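Local coordinates for protein type III effector XopAI (Xanthomonas citri, PDB 6K93) that has a mono-ADP-ribosyltransferase fold, probably binds arginine-containing peptides, and is a type III effector of a citrus-infecting bacterium, at residues Ala111-Thr116 with Cys202-Leu207; Pro158-Met163 with Ser209-Tyr214; Lys272-Phe277 with Glu285-Pro290; Val181-Leu186 with Asp243-Ala248. All coordinates share one frame; numbering follows the deposited sequence.

Contact 1: Ala111-Thr116 with Cys202-Leu207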
loop_
_atom_site.group_PDB
_atom_site.type_symbol
_atom_site.label_atom_id
_atom_site.label_comp_id
_atom_site.label_asym_id
_atom_site.label_seq_id
_atom_site.Cartn_x
_atom_site.Cartn_y
_atom_site.Cartn_z
ATOM N N ALA A 111 -6.238 -11.157 -7.511
ATOM C CA ALA A 111 -5.193 -10.651 -8.397
ATOM C C ALA A 111 -5.734 -9.962 -9.642
ATOM O O ALA A 111 -4.946 -9.377 -10.398
ATOM C CB ALA A 111 -4.263 -11.794 -8.818
ATOM N N GLN A 112 -7.044 -9.998 -9.878
ATOM C CA GLN A 112 -7.624 -9.298 -11.014
ATOM C C GLN A 112 -8.125 -7.904 -10.650
ATOM O O GLN A 112 -8.711 -7.223 -11.500
ATOM C CB GLN A 112 -8.771 -10.129 -11.605
ATOM C CG GLN A 112 -8.416 -11.616 -11.822
ATOM C CD GLN A 112 -7.062 -11.833 -12.500
ATOM O OE1 GLN A 112 -6.237 -12.624 -12.027
ATOM N NE2 GLN A 112 -6.830 -11.138 -13.610
ATOM N N PHE A 113 -7.903 -7.467 -9.409
ATOM C CA PHE A 113 -8.272 -6.115 -9.002
ATOM C C PHE A 113 -7.583 -5.090 -9.891
ATOM O O PHE A 113 -6.373 -5.149 -10.084
ATOM C CB PHE A 113 -7.875 -5.889 -7.530
ATOM C CG PHE A 113 -8.384 -4.586 -6.958
ATOM C CD1 PHE A 113 -7.804 -3.381 -7.306
ATOM C CD2 PHE A 113 -9.425 -4.581 -6.053
ATOM C CE1 PHE A 113 -8.276 -2.205 -6.804
ATOM C CE2 PHE A 113 -9.898 -3.387 -5.529
ATOM C CZ PHE A 113 -9.318 -2.205 -5.906
ATOM N N ARG A 114 -8.348 -4.138 -10.416
ATOM C CA ARG A 114 -7.781 -3.062 -11.215
ATOM C C ARG A 114 -8.513 -1.751 -10.959
ATOM O O ARG A 114 -9.747 -1.712 -10.896
ATOM C CB ARG A 114 -7.865 -3.376 -12.729
ATOM C CG ARG A 114 -7.110 -4.609 -13.194
ATOM C CD ARG A 114 -5.592 -4.379 -13.156
ATOM N NE ARG A 114 -4.831 -5.470 -13.734
ATOM C CZ ARG A 114 -4.526 -6.602 -13.109
ATOM N NH1 ARG A 114 -4.933 -6.836 -11.877
ATOM N NH2 ARG A 114 -3.793 -7.537 -13.736
ATOM N N SER A 115 -7.751 -0.664 -10.885
ATOM C CA SER A 115 -8.355 0.652 -10.813
ATOM C C SER A 115 -8.950 1.036 -12.169
ATOM O O SER A 115 -8.435 0.680 -13.229
ATOM C CB SER A 115 -7.340 1.716 -10.392
ATOM O OG SER A 115 -6.334 1.888 -11.414
ATOM N N THR A 116 -10.052 1.758 -12.126
ATOM C CA THR A 116 -10.710 2.314 -13.303
ATOM C C THR A 116 -10.140 3.689 -13.601
ATOM O O THR A 116 -9.526 4.326 -12.735
ATOM C CB THR A 116 -12.209 2.438 -13.068
ATOM O OG1 THR A 116 -12.435 3.414 -12.049
ATOM C CG2 THR A 116 -12.808 1.108 -12.681
ATOM N N CYS A 202 -5.582 2.446 -6.102
ATOM C CA CYS A 202 -4.491 2.496 -7.066
ATOM C C CYS A 202 -3.265 1.719 -6.600
ATOM O O CYS A 202 -2.591 1.097 -7.428
ATOM C CB CYS A 202 -4.154 3.945 -7.383
ATOM S SG CYS A 202 -5.431 4.688 -8.439
ATOM N N ILE A 203 -2.979 1.684 -5.301
ATOM C CA ILE A 203 -1.871 0.852 -4.839
ATOM C C ILE A 203 -2.192 -0.619 -5.046
ATOM O O ILE A 203 -1.364 -1.387 -5.531
ATOM C CB ILE A 203 -1.541 1.138 -3.363
ATOM C CG1 ILE A 203 -1.080 2.576 -3.152
ATOM C CG2 ILE A 203 -0.474 0.155 -2.875
ATOM C CD1 ILE A 203 -0.946 2.961 -1.675
ATOM N N ILE A 204 -3.401 -1.044 -4.680
ATOM C CA ILE A 204 -3.779 -2.444 -4.845
ATOM C C ILE A 204 -3.731 -2.826 -6.312
ATOM O O ILE A 204 -3.230 -3.892 -6.668
ATOM C CB ILE A 204 -5.168 -2.715 -4.240
ATOM C CG1 ILE A 204 -5.118 -2.483 -2.732
ATOM C CG2 ILE A 204 -5.622 -4.134 -4.535
ATOM C CD1 ILE A 204 -6.486 -2.499 -2.067
ATOM N N SER A 205 -4.264 -1.968 -7.176
ATOM C CA SER A 205 -4.224 -2.202 -8.612
ATOM C C SER A 205 -2.798 -2.357 -9.099
ATOM O O SER A 205 -2.503 -3.260 -9.886
ATOM C CB SER A 205 -4.926 -1.035 -9.315
ATOM O OG SER A 205 -5.043 -1.288 -10.691
ATOM N N ALA A 206 -1.901 -1.478 -8.648
ATOM C CA ALA A 206 -0.505 -1.566 -9.056
ATOM C C ALA A 206 0.100 -2.895 -8.632
ATOM O O ALA A 206 0.821 -3.543 -9.400
ATOM C CB ALA A 206 0.292 -0.422 -8.459
ATOM N N LEU A 207 -0.142 -3.297 -7.384
ATOM C CA LEU A 207 0.489 -4.507 -6.867
ATOM C C LEU A 207 0.014 -5.749 -7.590
ATOM O O LEU A 207 0.802 -6.690 -7.786
ATOM C CB LEU A 207 0.254 -4.624 -5.368
ATOM C CG LEU A 207 0.974 -3.539 -4.539
ATOM C CD1 LEU A 207 0.452 -3.554 -3.110
ATOM C CD2 LEU A 207 2.476 -3.744 -4.540
#

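Contact 2: Pro158-Met163 with Ser209-Tyr214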
loop_
_atom_site.group_PDB
_atom_site.type_symbol
_atom_site.label_atom_id
_atom_site.label_comp_id
_atom_site.label_asym_id
_atom_site.label_seq_id
_atom_site.Cartn_x
_atom_site.Cartn_y
_atom_site.Cartn_z
ATOM N N PRO A 158 9.971 -1.910 -20.755
ATOM C CA PRO A 158 8.761 -2.266 -21.510
ATOM C C PRO A 158 7.900 -3.321 -20.867
ATOM O O PRO A 158 6.722 -3.407 -21.233
ATOM C CB PRO A 158 9.312 -2.764 -22.861
ATOM C CG PRO A 158 10.702 -2.211 -22.945
ATOM C CD PRO A 158 11.206 -2.043 -21.548
ATOM N N GLU A 159 8.419 -4.123 -19.938
ATOM C CA GLU A 159 7.570 -5.070 -19.226
ATOM C C GLU A 159 6.483 -4.351 -18.432
ATOM O O GLU A 159 5.509 -4.985 -18.015
ATOM C CB GLU A 159 8.411 -5.969 -18.319
ATOM C CG GLU A 159 8.894 -5.371 -17.026
ATOM C CD GLU A 159 10.130 -4.520 -17.136
ATOM O OE1 GLU A 159 10.637 -4.300 -18.262
ATOM O OE2 GLU A 159 10.635 -4.077 -16.077
ATOM N N LEU A 160 6.635 -3.051 -18.221
ATOM C CA LEU A 160 5.657 -2.250 -17.499
ATOM C C LEU A 160 4.672 -1.539 -18.413
ATOM O O LEU A 160 3.873 -0.748 -17.935
ATOM C CB LEU A 160 6.378 -1.202 -16.645
ATOM C CG LEU A 160 7.308 -1.703 -15.530
ATOM C CD1 LEU A 160 8.006 -0.527 -14.889
ATOM C CD2 LEU A 160 6.518 -2.462 -14.501
ATOM N N LYS A 161 4.686 -1.805 -19.715
ATOM C CA LYS A 161 3.920 -0.967 -20.632
ATOM C C LYS A 161 2.410 -1.100 -20.469
ATOM O O LYS A 161 1.676 -0.220 -20.934
ATOM C CB LYS A 161 4.330 -1.267 -22.081
ATOM C CG LYS A 161 3.827 -2.595 -22.634
ATOM C CD LYS A 161 4.365 -2.763 -24.080
ATOM C CE LYS A 161 3.682 -3.886 -24.820
ATOM N NZ LYS A 161 4.442 -4.290 -26.031
ATOM N N TYR A 162 1.929 -2.153 -19.822
ATOM C CA TYR A 162 0.503 -2.301 -19.583
ATOM C C TYR A 162 0.058 -1.665 -18.279
ATOM O O TYR A 162 -1.153 -1.575 -18.039
ATOM C CB TYR A 162 0.116 -3.782 -19.598
ATOM C CG TYR A 162 0.546 -4.460 -20.868
ATOM C CD1 TYR A 162 -0.039 -4.132 -22.072
ATOM C CD2 TYR A 162 1.559 -5.390 -20.854
ATOM C CE1 TYR A 162 0.367 -4.738 -23.239
ATOM C CE2 TYR A 162 1.977 -5.994 -22.011
ATOM C CZ TYR A 162 1.372 -5.654 -23.201
ATOM O OH TYR A 162 1.793 -6.266 -24.362
ATOM N N MET A 163 1.003 -1.234 -17.443
ATOM C CA MET A 163 0.655 -0.584 -16.191
ATOM C C MET A 163 -0.006 0.753 -16.454
ATOM O O MET A 163 0.401 1.489 -17.357
ATOM C CB MET A 163 1.897 -0.348 -15.342
ATOM C CG MET A 163 2.664 -1.587 -14.980
ATOM S SD MET A 163 1.756 -2.677 -13.896
ATOM C CE MET A 163 1.655 -1.725 -12.348
ATOM N N SER A 209 -1.143 -5.758 -10.754
ATOM C CA SER A 209 -0.900 -5.680 -12.181
ATOM C C SER A 209 0.583 -5.748 -12.530
ATOM O O SER A 209 0.906 -6.063 -13.681
ATOM C CB SER A 209 -1.531 -4.417 -12.762
ATOM O OG SER A 209 -1.051 -3.248 -12.196
ATOM N N LEU A 210 1.491 -5.510 -11.570
ATOM C CA LEU A 210 2.916 -5.679 -11.841
ATOM C C LEU A 210 3.169 -7.087 -12.366
ATOM O O LEU A 210 2.593 -8.051 -11.848
ATOM C CB LEU A 210 3.764 -5.475 -10.584
ATOM C CG LEU A 210 4.043 -4.020 -10.198
ATOM C CD1 LEU A 210 4.697 -3.927 -8.846
ATOM C CD2 LEU A 210 4.884 -3.284 -11.256
ATOM N N PRO A 211 4.029 -7.253 -13.366
ATOM C CA PRO A 211 4.303 -8.605 -13.863
ATOM C C PRO A 211 5.042 -9.451 -12.834
ATOM O O PRO A 211 5.631 -8.954 -11.864
ATOM C CB PRO A 211 5.142 -8.378 -15.122
ATOM C CG PRO A 211 5.619 -6.964 -15.061
ATOM C CD PRO A 211 4.686 -6.194 -14.153
ATOM N N GLU A 212 5.005 -10.768 -13.077
ATOM C CA GLU A 212 5.456 -11.725 -12.074
ATOM C C GLU A 212 6.949 -11.616 -11.789
ATOM O O GLU A 212 7.395 -11.998 -10.697
ATOM C CB GLU A 212 5.089 -13.145 -12.518
ATOM C CG GLU A 212 5.624 -14.278 -11.649
ATOM C CD GLU A 212 5.153 -14.257 -10.202
ATOM O OE1 GLU A 212 4.290 -13.439 -9.814
ATOM O OE2 GLU A 212 5.659 -15.097 -9.435
ATOM N N GLU A 213 7.740 -11.058 -12.697
ATOM C CA GLU A 213 9.155 -10.889 -12.385
ATOM C C GLU A 213 9.395 -9.902 -11.246
ATOM O O GLU A 213 10.501 -9.875 -10.702
ATOM C CB GLU A 213 9.926 -10.473 -13.641
ATOM C CG GLU A 213 9.365 -9.253 -14.344
ATOM C CD GLU A 213 8.510 -9.597 -15.554
ATOM O OE1 GLU A 213 7.671 -10.527 -15.478
ATOM O OE2 GLU A 213 8.672 -8.920 -16.590
ATOM N N TYR A 214 8.391 -9.099 -10.869
ATOM C CA TYR A 214 8.498 -8.218 -9.721
ATOM C C TYR A 214 8.174 -8.914 -8.406
ATOM O O TYR A 214 8.404 -8.325 -7.349
ATOM C CB TYR A 214 7.580 -6.985 -9.898
ATOM C CG TYR A 214 8.177 -6.009 -10.879
ATOM C CD1 TYR A 214 8.069 -6.226 -12.250
ATOM C CD2 TYR A 214 8.890 -4.896 -10.446
ATOM C CE1 TYR A 214 8.641 -5.349 -13.162
ATOM C CE2 TYR A 214 9.466 -4.029 -11.351
ATOM C CZ TYR A 214 9.339 -4.255 -12.697
ATOM O OH TYR A 214 9.926 -3.377 -13.585
#

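Contact 3: Lys272-Phe277 with Glu285-Pro290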
loop_
_atom_site.group_PDB
_atom_site.type_symbol
_atom_site.label_atom_id
_atom_site.label_comp_id
_atom_site.label_asym_id
_atom_site.label_seq_id
_atom_site.Cartn_x
_atom_site.Cartn_y
_atom_site.Cartn_z
ATOM N N LYS A 272 5.530 -7.883 -3.839
ATOM C CA LYS A 272 6.107 -7.214 -4.992
ATOM C C LYS A 272 7.229 -6.282 -4.576
ATOM O O LYS A 272 7.109 -5.516 -3.608
ATOM C CB LYS A 272 5.035 -6.418 -5.749
ATOM C CG LYS A 272 4.031 -7.298 -6.481
ATOM C CD LYS A 272 4.680 -8.008 -7.621
ATOM C CE LYS A 272 3.690 -8.760 -8.485
ATOM N NZ LYS A 272 3.168 -9.972 -7.803
ATOM N N ARG A 273 8.318 -6.341 -5.335
ATOM C CA ARG A 273 9.472 -5.473 -5.152
ATOM C C ARG A 273 9.169 -4.111 -5.734
ATOM O O ARG A 273 8.877 -4.006 -6.930
ATOM C CB ARG A 273 10.681 -6.077 -5.853
ATOM C CG ARG A 273 10.918 -7.522 -5.481
ATOM C CD ARG A 273 11.990 -8.136 -6.364
ATOM N NE ARG A 273 13.287 -7.793 -5.825
ATOM C CZ ARG A 273 14.432 -8.264 -6.318
ATOM N NH1 ARG A 273 14.424 -9.095 -7.359
ATOM N NH2 ARG A 273 15.593 -7.929 -5.770
ATOM N N ILE A 274 9.190 -3.071 -4.901
ATOM C CA ILE A 274 8.844 -1.736 -5.377
ATOM C C ILE A 274 10.018 -0.767 -5.330
ATOM O O ILE A 274 9.821 0.446 -5.521
ATOM C CB ILE A 274 7.627 -1.181 -4.621
ATOM C CG1 ILE A 274 7.910 -0.971 -3.119
ATOM C CG2 ILE A 274 6.435 -2.130 -4.780
ATOM C CD1 ILE A 274 6.817 -0.095 -2.439
ATOM N N SER A 275 11.236 -1.277 -5.150
ATOM C CA SER A 275 12.421 -0.413 -5.148
ATOM C C SER A 275 12.554 0.399 -6.437
ATOM O O SER A 275 13.010 1.549 -6.398
ATOM C CB SER A 275 13.682 -1.250 -4.900
ATOM O OG SER A 275 13.837 -2.284 -5.874
ATOM N N MET A 276 12.141 -0.158 -7.571
ATOM C CA MET A 276 12.194 0.579 -8.835
ATOM C C MET A 276 11.363 1.864 -8.804
ATOM O O MET A 276 11.656 2.809 -9.564
ATOM C CB MET A 276 11.686 -0.329 -9.966
ATOM C CG MET A 276 12.564 -1.502 -10.304
ATOM S SD MET A 276 13.268 -1.239 -11.942
ATOM C CE MET A 276 11.789 -1.156 -12.952
ATOM N N PHE A 277 10.310 1.910 -7.967
ATOM C CA PHE A 277 9.358 3.014 -7.958
ATOM C C PHE A 277 9.540 3.924 -6.767
ATOM O O PHE A 277 8.989 5.018 -6.754
ATOM C CB PHE A 277 7.937 2.448 -7.995
ATOM C CG PHE A 277 7.805 1.352 -8.980
ATOM C CD1 PHE A 277 7.921 1.640 -10.330
ATOM C CD2 PHE A 277 7.643 0.047 -8.582
ATOM C CE1 PHE A 277 7.852 0.631 -11.273
ATOM C CE2 PHE A 277 7.554 -0.967 -9.508
ATOM C CZ PHE A 277 7.676 -0.685 -10.850
ATOM N N GLU A 285 12.240 -2.488 -0.710
ATOM C CA GLU A 285 10.933 -2.695 -0.110
ATOM C C GLU A 285 10.120 -3.693 -0.907
ATOM O O GLU A 285 10.117 -3.676 -2.138
ATOM C CB GLU A 285 10.188 -1.368 0.006
ATOM C CG GLU A 285 8.839 -1.493 0.662
ATOM C CD GLU A 285 8.210 -0.142 0.996
ATOM O OE1 GLU A 285 8.734 0.906 0.577
ATOM O OE2 GLU A 285 7.181 -0.154 1.689
ATOM N N VAL A 286 9.409 -4.542 -0.177
ATOM C CA VAL A 286 8.421 -5.475 -0.706
ATOM C C VAL A 286 7.095 -5.125 -0.046
ATOM O O VAL A 286 7.049 -4.939 1.170
ATOM C CB VAL A 286 8.790 -6.943 -0.420
ATOM C CG1 VAL A 286 7.687 -7.895 -0.760
ATOM C CG2 VAL A 286 10.082 -7.293 -1.196
ATOM N N LEU A 287 6.031 -4.995 -0.835
ATOM C CA LEU A 287 4.751 -4.507 -0.337
ATOM C C LEU A 287 3.673 -5.519 -0.656
ATOM O O LEU A 287 3.561 -5.972 -1.802
ATOM C CB LEU A 287 4.428 -3.149 -0.937
ATOM C CG LEU A 287 3.184 -2.507 -0.356
ATOM C CD1 LEU A 287 3.308 -2.233 1.120
ATOM C CD2 LEU A 287 2.872 -1.229 -1.102
ATOM N N PHE A 288 2.912 -5.885 0.362
ATOM C CA PHE A 288 1.765 -6.779 0.205
ATOM C C PHE A 288 0.462 -6.001 0.326
ATOM O O PHE A 288 0.340 -5.146 1.218
ATOM C CB PHE A 288 1.759 -7.889 1.268
ATOM C CG PHE A 288 3.004 -8.744 1.334
ATOM C CD1 PHE A 288 4.045 -8.377 2.149
ATOM C CD2 PHE A 288 3.062 -9.948 0.658
ATOM C CE1 PHE A 288 5.164 -9.188 2.271
ATOM C CE2 PHE A 288 4.182 -10.747 0.777
ATOM C CZ PHE A 288 5.213 -10.367 1.580
ATOM N N PRO A 289 -0.528 -6.290 -0.506
ATOM C CA PRO A 289 -1.788 -5.559 -0.424
ATOM C C PRO A 289 -2.705 -6.131 0.639
ATOM O O PRO A 289 -2.584 -7.314 1.009
ATOM C CB PRO A 289 -2.398 -5.764 -1.814
ATOM C CG PRO A 289 -1.876 -7.095 -2.246
ATOM C CD PRO A 289 -0.468 -7.196 -1.675
ATOM N N PRO A 290 -3.666 -5.342 1.123
ATOM C CA PRO A 290 -4.785 -5.929 1.868
ATOM C C PRO A 290 -5.335 -7.117 1.104
ATOM O O PRO A 290 -5.405 -7.099 -0.124
ATOM C CB PRO A 290 -5.792 -4.776 1.959
ATOM C CG PRO A 290 -4.915 -3.522 1.894
ATOM C CD PRO A 290 -3.843 -3.885 0.910
HETATM O O HOH W 1 12.447 -4.123 -3.601
#

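Contact 4: Val181-Leu186 with Asp243-Ala248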
loop_
_atom_site.group_PDB
_atom_site.type_symbol
_atom_site.label_atom_id
_atom_site.label_comp_id
_atom_site.label_asym_id
_atom_site.label_seq_id
_atom_site.Cartn_x
_atom_site.Cartn_y
_atom_site.Cartn_z
ATOM N N VAL A 181 -1.949 7.836 5.289
ATOM C CA VAL A 181 -3.366 7.969 4.992
ATOM C C VAL A 181 -3.968 6.655 4.539
ATOM O O VAL A 181 -5.192 6.487 4.584
ATOM C CB VAL A 181 -3.620 9.065 3.933
ATOM C CG1 VAL A 181 -3.347 8.608 2.530
ATOM C CG2 VAL A 181 -5.076 9.608 4.063
ATOM N N VAL A 182 -3.151 5.703 4.100
ATOM C CA VAL A 182 -3.683 4.529 3.420
ATOM C C VAL A 182 -3.309 3.203 4.064
ATOM O O VAL A 182 -4.013 2.209 3.861
ATOM C CB VAL A 182 -3.248 4.549 1.932
ATOM C CG1 VAL A 182 -1.717 4.444 1.795
ATOM C CG2 VAL A 182 -3.935 3.475 1.122
ATOM N N GLN A 183 -2.195 3.150 4.814
ATOM C CA GLN A 183 -1.707 1.854 5.273
ATOM C C GLN A 183 -2.811 1.048 5.948
ATOM O O GLN A 183 -2.938 -0.163 5.715
ATOM C CB GLN A 183 -0.531 2.000 6.224
ATOM C CG GLN A 183 -0.049 0.660 6.813
ATOM C CD GLN A 183 1.395 0.681 7.276
ATOM O OE1 GLN A 183 1.845 1.593 7.959
ATOM N NE2 GLN A 183 2.133 -0.367 6.909
ATOM N N ASP A 184 -3.608 1.692 6.799
ATOM C CA ASP A 184 -4.582 0.999 7.638
ATOM C C ASP A 184 -6.029 1.249 7.221
ATOM O O ASP A 184 -6.940 0.874 7.975
ATOM C CB ASP A 184 -4.454 1.425 9.105
ATOM C CG ASP A 184 -3.245 0.831 9.826
ATOM O OD1 ASP A 184 -2.516 0.069 9.218
ATOM O OD2 ASP A 184 -3.052 1.140 11.016
ATOM N N VAL A 185 -6.265 1.838 6.045
ATOM C CA VAL A 185 -7.608 2.332 5.740
ATOM C C VAL A 185 -8.629 1.208 5.603
ATOM O O VAL A 185 -9.827 1.458 5.797
ATOM C CB VAL A 185 -7.576 3.212 4.476
ATOM C CG1 VAL A 185 -7.365 2.388 3.205
ATOM C CG2 VAL A 185 -8.872 4.082 4.380
ATOM N N LEU A 186 -8.213 -0.030 5.304
ATOM C CA LEU A 186 -9.148 -1.148 5.235
ATOM C C LEU A 186 -9.175 -1.989 6.510
ATOM O O LEU A 186 -9.882 -2.998 6.548
ATOM C CB LEU A 186 -8.825 -2.042 4.026
ATOM C CG LEU A 186 -9.046 -1.384 2.681
ATOM C CD1 LEU A 186 -8.648 -2.285 1.519
ATOM C CD2 LEU A 186 -10.508 -0.942 2.517
ATOM N N ASP A 243 -4.535 -10.351 6.055
ATOM C CA ASP A 243 -4.068 -9.024 6.419
ATOM C C ASP A 243 -4.916 -7.973 5.713
ATOM O O ASP A 243 -5.120 -8.044 4.497
ATOM C CB ASP A 243 -2.588 -8.880 6.042
ATOM C CG ASP A 243 -1.889 -7.755 6.805
ATOM O OD1 ASP A 243 -2.574 -6.876 7.365
ATOM O OD2 ASP A 243 -0.654 -7.794 6.853
ATOM N N ARG A 244 -5.467 -7.043 6.479
ATOM C CA ARG A 244 -6.223 -5.938 5.900
ATOM C C ARG A 244 -5.374 -4.693 5.700
ATOM O O ARG A 244 -5.884 -3.682 5.197
ATOM C CB ARG A 244 -7.461 -5.642 6.760
ATOM C CG ARG A 244 -8.341 -6.890 6.885
ATOM C CD ARG A 244 -9.672 -6.680 7.586
ATOM N NE ARG A 244 -10.406 -5.531 7.100
ATOM C CZ ARG A 244 -11.735 -5.455 7.052
ATOM N NH1 ARG A 244 -12.483 -6.486 7.439
ATOM N NH2 ARG A 244 -12.312 -4.346 6.605
ATOM N N ARG A 245 -4.104 -4.751 6.087
ATOM C CA ARG A 245 -3.172 -3.648 5.920
ATOM C C ARG A 245 -2.379 -3.773 4.630
ATOM O O ARG A 245 -2.235 -4.861 4.056
ATOM C CB ARG A 245 -2.198 -3.570 7.116
ATOM C CG ARG A 245 -2.942 -3.438 8.437
ATOM C CD ARG A 245 -2.098 -2.658 9.533
ATOM N NE ARG A 245 -0.835 -3.222 9.603
ATOM C CZ ARG A 245 0.377 -2.664 9.781
ATOM N NH1 ARG A 245 0.647 -1.360 10.020
ATOM N NH2 ARG A 245 1.390 -3.468 9.736
ATOM N N PHE A 246 -1.855 -2.629 4.184
ATOM C CA PHE A 246 -0.694 -2.582 3.300
ATOM C C PHE A 246 0.517 -2.916 4.154
ATOM O O PHE A 246 0.983 -2.102 4.953
ATOM C CB PHE A 246 -0.556 -1.222 2.639
ATOM C CG PHE A 246 -1.657 -0.940 1.678
ATOM C CD1 PHE A 246 -2.838 -0.421 2.129
ATOM C CD2 PHE A 246 -1.520 -1.226 0.327
ATOM C CE1 PHE A 246 -3.889 -0.181 1.258
ATOM C CE2 PHE A 246 -2.559 -1.004 -0.528
ATOM C CZ PHE A 246 -3.743 -0.474 -0.058
ATOM N N PHE A 247 1.027 -4.128 4.008
ATOM C CA PHE A 247 2.085 -4.634 4.869
ATOM C C PHE A 247 3.423 -4.537 4.148
ATOM O O PHE A 247 3.611 -5.133 3.077
ATOM C CB PHE A 247 1.820 -6.086 5.238
ATOM C CG PHE A 247 2.837 -6.677 6.180
ATOM C CD1 PHE A 247 3.013 -6.151 7.462
ATOM C CD2 PHE A 247 3.590 -7.767 5.790
ATOM C CE1 PHE A 247 3.944 -6.725 8.327
ATOM C CE2 PHE A 247 4.514 -8.323 6.656
ATOM C CZ PHE A 247 4.688 -7.811 7.914
ATOM N N ALA A 248 4.318 -3.732 4.687
ATOM C CA ALA A 248 5.616 -3.505 4.078
ATOM C C ALA A 248 6.710 -4.294 4.774
ATOM O O ALA A 248 6.676 -4.547 5.982
ATOM C CB ALA A 248 5.984 -2.025 4.101
HETATM O O HOH W 2 -5.488 -0.986 4.740
HETATM O O HOH W 3 -0.595 0.812 11.895
#

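Contact 1: Ala111-Thr116 with Cys202-Leu207
S115 meets S205 of helix 194-209 through a single polar bond: the backbone N of S115 donates to S205 OG over 2.8 Å, almost straight at 167°. S205 OG reaches the loop because chi1 (-173°) sets it opposite its own backbone N. A small hydroxyl residue suits this spot, since the loop comes close to the helix, with the CA atoms of R114 and S205 4.5 Å apart. D167 of helix 165-174 bonds both serine hydroxyls, one to each carboxylate oxygen. R114 NH1 bonds A111 O (2.9 Å) and F113 O (2.9 Å), both near the guanidinium plane, and so ties the arginine head back over the end of the 3-10 segment. The apolar part is a CH-pi contact: the flat F113 ring face takes the CG2 methyl of the beta-branched I204, 3.8 Å from the centroid. S115 CB also packs against C202 SG. Together these contacts dock the linker between helices 95-109 and 117-128 onto helix 194-209, within the helical part of the mono-ADP-ribosyltransferase fold.

Contact 2: Pro158-Met163 with Ser209-Tyr214
L160 and L210 run next to each other in the same direction, and their CD2 methyls meet at 3.7 Å in the tightly packed part of the contact. M163 joins them from the other end of its turn. Its chain is bent at chi2 and chi3 (-66° and -68°), which folds CE in against L210 CD2 at 3.7 Å and beside the hydroxyl of S209; an unbranched, flexible thioether can curl into such a place. S209 OG is bonded back to S205 O in the preceding turn of its helix. Y214 closes this core: L210 CD2 sits over the centre of one ring face, and L160 CD2 approaches the ring obliquely. Joined here are two connections of the mono-ADP-ribosyltransferase fold, a type I beta turn, L160 to M163, leading into helix 165-174, and the segment that leaves helix 194-209 for strand 218-224. The rigid ring of P211 suits this extended exit from the helix, and its CG lies 3.6 Å from E159 O. Toward solvent the packing gives way to polar groups. Y214 OH donates to E159 OE2 over 2.7 Å, on the anti side of a carboxylate turned only 23° from the ring plane. E213, which is exposed, brings OE2 to 3.4 Å from E159 CB, while the two carboxylates stay apart, with E213 OE2 5.3 Å from E159 OE2.

Contact 3: Lys272-Phe277 with Glu285-Pro290
I274 and E285 meet where the antiparallel beta hairpin of strands 272-273 and 285-288 opens toward its connecting loop. The two side chains pass at a slant. With CG1 set between its backbone N and carbonyl carbon (chi1 64°), I274 leans across to E285, and CD1 ends 3.7 Å from E285 CD. The glutamate is extended, and its aliphatic CB and CG offer the isoleucine an apolar flank while OE2 bonds W174 NE1 of helix 165-174. I274 CD1 also touches L287 CB, and L287 shares a sheet face with K272. On the other face R273 and V286 form the non-hydrogen-bonded pair; R273 goes on to a salt bridge with E251, whereas the beta-branched V286 suits a buried strand position. K272 and L287 are the hydrogen-bonded pair: L287 N donates to K272 O at 3.0 Å, but the return bond from K272 N to L287 O is weak. Just past strand 272-273 the pairing continues: E285 O takes I274 N at 3.0 Å, nearly straight at 172°, and a water 2.8 Å from that oxygen.

Contact 4: Val181-Leu186 with Asp243-Ala248
L186 O is gripped side-on by the R244 guanidinium, taking NE at 2.6 Å and NH2 at 2.8 Å, both close to the guanidinium plane and both bent, as two donors share one oxygen. Only arginine can offer two such adjacent N-H groups; the same head makes a cation-pi contact with W103. A second shared acceptor is Q183 O, which receives F246 N at 3.1 Å in the carbonyl plane and a water that also bonds R244 O and L186 N. The Q183 amide reaches back to the facing chain: with CG opposite its backbone N (chi1 176°) and the long glutamine chain extended, NE2 meets F246 O at 2.9 Å, nearly along the C=O axis. R245 lies beside Q183 and D184, its head salt-bridged chiefly to E224; its pairing with D184 is doubtful. D243 OD1 accepts R245 N in an Asx turn. The F246 ring points its edge at Q183 O, and its CE1 packs on V182 CG2 at 3.7 Å. A type I turn, V182 to V185, is thereby held against the loop that leads into strand 247-250, with F246 wedged between that turn, P290 and the I203 and I204 side chains of helix 194-209.

From the N terminus, the linker after helix 95-109 pairs with helix 194-209 in contact 1, closing a long, wholly helical and loop excursion. Contact 2 opens inside that span and closes just beyond it, so the two cross; contact 4 opens within both and crosses each. Contact 3, a short hairpin, follows in series. Helix 194-209 is the common element: I203 and I204 reach F246 of contact 4, L207 packs on K272 and P289 of contact 3, and its end leads into contact 2. Y214 O to R273 N and F247 O to F288 N, probable hydrogen bonds, join contact 3 to contacts 2 and 4, the first linking the segment after helix 194-209 to an edge strand of the three-stranded sheet, the second within it.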